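Local coordinates for protein acetyl xylan esterase (Paenibacillus sp. R4, PDB 6AGQ) that probably removes acetyl groups from xylan and related acetylated sugars, as a cold-active esterase of the alpha/beta-hydrolase clan, at residues A[206-211]-A[304-309]; A[221-226]-A[273-278]. All blocks are in the same frame, centred on the assembly; numbering follows the deposited sequence.

Interaction 1 of 2, residues A[206-211]-A[304-309]; sequences PVFPFL and EGLPFH
L306 lays its CD1 methyl across the corner formed by V207 and F208, 3.8 Å from V207 CG1 and 3.6 Å from F208 CE2. V207 has CG1 anti to the backbone N (chi1 173°), which also brings that methyl over the centre of the F208 ring, 3.7 Å above its plane. Its other methyl, CG2, reaches the H309 imidazole, 3.6 Å from CD2. V207, the last residue of strand 203-207, thus shows how a beta-branched side chain can send its two methyls to different partners. On the imidazole, ND1 is bonded to the hydroxyl of Y298, and NE2 meets a water 3.0 Å away in the ring plane, which gives a weak bond to P206 O. E304 O lies at the edge of the F208 ring, in its plane, 3.5 Å from CE2. Were F208 replaced by an alanine, V207 CG1 would probably lose the ring face it covers and L306 CD1 one of its two apolar partners. Further out, the E304 carboxylate forms a salt bridge with R234 of the second subunit. F208 also meets the ring of H303 and touches D274, so the packing joins the end of central strand 203-207 to the loop before the C-terminal helix, a position consistent with the neighbourhood of the active site in the alpha/beta-hydrolase fold.

Interaction 2 of 2, residues A[221-226]-A[273-278]; sequences HASGPY and QDITCP
S223 N donates to I275 O in a bond of 2.9 Å with an N-H...O angle of 149°, and the donor stands 28° away from the carbonyl plane. The same oxygen receives a CA-H...O contact from A222, whose CA is 3.3 Å away, so two successive residues converge on one carbonyl. A second set of polar bonds shapes the loop 273-278 itself: D274 OD1 takes T276 N nearly along its C-O axis and C277 N, at 2.8 Å, from above the carboxylate plane. The first bond makes an Asx turn, the second extends it to an Asx motif, and together they restrain the carboxylate. In the alpha/beta-hydrolase fold a loop in this place commonly carries the acid of the catalytic triad, and D274, which touches H303, is consistent with that role. The aromatic contact is edge-on: Y226 presents CD2 to T276 O, 3.3 Å away and in the ring plane, while its hydroxyl is bonded to C212 N. Among the remaining contacts, T276 CG2, anti to the backbone N, packs 3.9 Å from S223 O. A222 CB meets P278 CG at 3.7 Å, and I275 CD1 comes alongside S223 OG at 3.4 Å.

In the fold
Interaction 2 is nested within the chain loop that interaction 1 closes: the order is 206-211, 221-226, 273-278, 304-309. Their centres lie 13 Å apart on the same side of the chain's centre. The segments follow, or finish, neighbouring parallel strands of the one mixed sheet, 203-207, 265-271 and 293-298, except 221-226, which links helices 214-219 and 226-236. The two contacts also touch directly, with F208 O 3.4 Å from C277 SG and F210 packed against P225 and Y226. S185, in a probable nucleophile elbow, adjoins both, so the loops probably frame a Ser-Asp-His triad like that of other alpha/beta-hydrolases.

Interaction 1 of 2, residues A[206-211]-A[304-309]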
# COMPACT_ATOMS: atom_id res chain seq x y z
N PRO A 206 -18.17 -6.94 27.02
CA PRO A 206 -17.87 -6.48 25.63
C PRO A 206 -16.40 -6.06 25.34
O PRO A 206 -15.86 -5.19 26.01
CB PRO A 206 -18.82 -5.33 25.45
CG PRO A 206 -19.00 -4.77 26.81
CD PRO A 206 -18.97 -5.93 27.75
N VAL A 207 -15.77 -6.66 24.34
CA VAL A 207 -14.49 -6.15 23.85
C VAL A 207 -14.73 -5.40 22.52
O VAL A 207 -15.30 -5.95 21.56
CB VAL A 207 -13.46 -7.32 23.70
CG1 VAL A 207 -12.17 -6.87 23.05
CG2 VAL A 207 -13.12 -7.89 25.07
N PHE A 208 -14.26 -4.16 22.44
CA PHE A 208 -14.46 -3.29 21.25
C PHE A 208 -15.72 -3.54 20.44
O PHE A 208 -15.65 -3.95 19.27
CB PHE A 208 -13.20 -3.08 20.39
CG PHE A 208 -12.40 -4.30 20.06
CD1 PHE A 208 -12.91 -5.32 19.23
CD2 PHE A 208 -11.06 -4.38 20.44
CE1 PHE A 208 -12.12 -6.41 18.86
CE2 PHE A 208 -10.25 -5.45 20.06
CZ PHE A 208 -10.78 -6.47 19.28
N PRO A 209 -16.91 -3.23 21.06
CA PRO A 209 -18.15 -3.70 20.51
C PRO A 209 -18.51 -2.98 19.19
O PRO A 209 -18.42 -1.75 19.09
CB PRO A 209 -19.16 -3.43 21.60
CG PRO A 209 -18.56 -2.37 22.46
CD PRO A 209 -17.09 -2.59 22.37
N PHE A 210 -18.85 -3.82 18.21
CA PHE A 210 -19.43 -3.48 16.91
C PHE A 210 -20.93 -3.32 17.12
O PHE A 210 -21.44 -3.57 18.24
CB PHE A 210 -19.06 -4.62 15.94
CG PHE A 210 -19.54 -4.45 14.56
CD1 PHE A 210 -19.08 -3.41 13.77
CD2 PHE A 210 -20.41 -5.38 14.00
CE1 PHE A 210 -19.52 -3.26 12.46
CE2 PHE A 210 -20.87 -5.21 12.71
CZ PHE A 210 -20.44 -4.14 11.94
N LEU A 211 -21.63 -2.81 16.09
CA LEU A 211 -23.09 -2.57 16.19
C LEU A 211 -23.48 -1.46 17.17
O LEU A 211 -24.56 -1.51 17.77
CB LEU A 211 -23.90 -3.84 16.54
CG LEU A 211 -23.44 -5.13 15.82
CD1 LEU A 211 -23.93 -6.44 16.46
CD2 LEU A 211 -23.83 -5.04 14.36
N GLU A 304 -7.58 -5.82 16.99
CA GLU A 304 -6.54 -6.87 16.97
C GLU A 304 -6.63 -7.65 18.27
O GLU A 304 -7.29 -7.19 19.20
CB GLU A 304 -5.14 -6.29 16.79
CG GLU A 304 -4.81 -5.06 17.65
CD GLU A 304 -3.36 -4.56 17.48
OE1 GLU A 304 -2.43 -5.41 17.56
OE2 GLU A 304 -3.16 -3.32 17.28
N GLY A 305 -6.01 -8.84 18.30
CA GLY A 305 -5.96 -9.65 19.52
C GLY A 305 -5.33 -8.90 20.71
O GLY A 305 -4.34 -8.15 20.54
N LEU A 306 -5.90 -9.10 21.91
CA LEU A 306 -5.49 -8.43 23.13
C LEU A 306 -5.06 -9.46 24.17
O LEU A 306 -5.84 -9.79 25.08
CB LEU A 306 -6.66 -7.58 23.65
CG LEU A 306 -7.18 -6.52 22.67
CD1 LEU A 306 -8.50 -5.91 23.21
CD2 LEU A 306 -6.13 -5.43 22.41
N PRO A 307 -3.81 -9.97 24.06
CA PRO A 307 -3.34 -11.07 24.96
C PRO A 307 -3.49 -10.81 26.47
O PRO A 307 -3.94 -11.67 27.19
CB PRO A 307 -1.84 -11.26 24.57
CG PRO A 307 -1.63 -10.50 23.28
CD PRO A 307 -2.92 -9.80 22.88
N PHE A 308 -3.10 -9.61 26.90
CA PHE A 308 -3.31 -9.03 28.29
C PHE A 308 -4.75 -8.93 28.79
O PHE A 308 -4.96 -8.85 30.01
CB PHE A 308 -2.73 -7.60 28.39
CG PHE A 308 -2.85 -6.83 27.09
CD1 PHE A 308 -4.00 -6.11 26.78
CD2 PHE A 308 -1.85 -6.92 26.12
CE1 PHE A 308 -4.12 -5.43 25.56
CE2 PHE A 308 -1.98 -6.28 24.90
CZ PHE A 308 -3.12 -5.53 24.62
N HIS A 309 -5.73 -8.88 27.88
CA HIS A 309 -7.11 -8.65 28.31
C HIS A 309 -7.70 -9.87 29.00
O HIS A 309 -8.56 -9.74 29.87
CB HIS A 309 -8.05 -8.19 27.19
CG HIS A 309 -9.32 -7.60 27.72
ND1 HIS A 309 -9.32 -6.53 28.59
CD2 HIS A 309 -10.61 -7.99 27.59
CE1 HIS A 309 -10.57 -6.27 28.97
NE2 HIS A 309 -11.37 -7.15 28.39
O HOH W 1 -14.33 -7.00 28.39

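Interaction 2 of 2, residues A[221-226]-A[273-278]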
# COMPACT_ATOMS: atom_id res chain seq x y z
N HIS A 221 -16.54 6.95 8.53
CA HIS A 221 -15.86 6.06 7.58
C HIS A 221 -15.08 4.97 8.28
O HIS A 221 -14.02 4.59 7.83
CB HIS A 221 -14.95 6.86 6.64
CG HIS A 221 -15.66 7.96 5.91
ND1 HIS A 221 -16.68 7.70 5.02
CD2 HIS A 221 -15.53 9.30 5.97
CE1 HIS A 221 -17.15 8.85 4.56
NE2 HIS A 221 -16.47 9.84 5.12
N ALA A 222 -15.63 4.44 9.37
CA ALA A 222 -15.09 3.22 9.95
C ALA A 222 -14.87 2.14 8.88
O ALA A 222 -15.67 2.00 7.96
CB ALA A 222 -15.98 2.72 11.05
N SER A 223 -13.73 1.43 8.97
CA SER A 223 -13.39 0.27 8.12
C SER A 223 -14.13 -1.01 8.59
O SER A 223 -14.97 -0.96 9.51
CB SER A 223 -11.88 0.02 8.16
OG SER A 223 -11.18 1.18 7.79
N GLY A 224 -13.88 -2.12 7.90
CA GLY A 224 -14.58 -3.42 8.15
C GLY A 224 -16.07 -3.37 7.81
O GLY A 224 -16.51 -2.60 6.96
N PRO A 225 -16.86 -4.17 8.49
CA PRO A 225 -18.28 -4.35 8.09
C PRO A 225 -19.18 -3.09 8.04
O PRO A 225 -20.15 -3.08 7.28
CB PRO A 225 -18.83 -5.35 9.16
CG PRO A 225 -17.75 -5.49 10.22
CD PRO A 225 -16.46 -4.98 9.66
N TYR A 226 -18.87 -2.05 8.82
CA TYR A 226 -19.59 -0.80 8.65
C TYR A 226 -19.57 -0.26 7.18
O TYR A 226 -20.52 0.38 6.75
CB TYR A 226 -19.12 0.26 9.60
CG TYR A 226 -19.44 0.07 11.04
CD1 TYR A 226 -20.78 -0.04 11.46
CD2 TYR A 226 -18.44 0.05 12.00
CE1 TYR A 226 -21.09 -0.21 12.79
CE2 TYR A 226 -18.75 -0.09 13.37
CZ TYR A 226 -20.07 -0.24 13.76
OH TYR A 226 -20.41 -0.35 15.10
N GLN A 273 -6.81 3.19 18.95
CA GLN A 273 -6.38 3.31 17.57
C GLN A 273 -7.31 2.51 16.61
O GLN A 273 -7.01 2.39 15.43
CB GLN A 273 -4.93 2.76 17.39
CG GLN A 273 -3.84 3.46 18.21
CD GLN A 273 -3.93 4.98 18.20
OE1 GLN A 273 -4.03 5.61 17.14
NE2 GLN A 273 -3.97 5.56 19.38
N ASP A 274 -8.42 1.99 17.14
CA ASP A 274 -9.33 1.12 16.39
C ASP A 274 -10.05 1.95 15.30
O ASP A 274 -10.75 2.93 15.62
CB ASP A 274 -10.35 0.52 17.37
CG ASP A 274 -11.02 -0.76 16.86
OD1 ASP A 274 -11.33 -0.82 15.62
OD2 ASP A 274 -11.28 -1.67 17.73
N ILE A 275 -9.82 1.58 14.06
CA ILE A 275 -10.56 2.15 12.91
C ILE A 275 -11.78 1.33 12.44
O ILE A 275 -12.54 1.81 11.58
CB ILE A 275 -9.64 2.46 11.70
CG1 ILE A 275 -8.99 1.19 11.12
CG2 ILE A 275 -8.56 3.44 12.12
CD1 ILE A 275 -8.43 1.39 9.73
N THR A 276 -11.96 0.13 13.02
CA THR A 276 -13.11 -0.72 12.73
C THR A 276 -14.31 -0.52 13.64
O THR A 276 -15.42 -0.44 13.17
CB THR A 276 -12.66 -2.17 12.69
OG1 THR A 276 -11.80 -2.29 11.56
CG2 THR A 276 -13.83 -3.13 12.53
N CYS A 277 -14.08 -0.54 14.96
CA CYS A 277 -15.05 -0.07 15.97
C CYS A 277 -14.42 1.17 16.66
O CYS A 277 -13.73 1.07 17.69
CB CYS A 277 -15.42 -1.17 16.96
SG CYS A 277 -15.83 -2.75 16.14
N PRO A 278 -14.61 2.34 16.05
CA PRO A 278 -13.90 3.53 16.52
C PRO A 278 -14.32 3.85 17.93
O PRO A 278 -15.50 3.65 18.24
CB PRO A 278 -14.36 4.63 15.57
CG PRO A 278 -14.98 3.91 14.41
CD PRO A 278 -15.60 2.68 15.01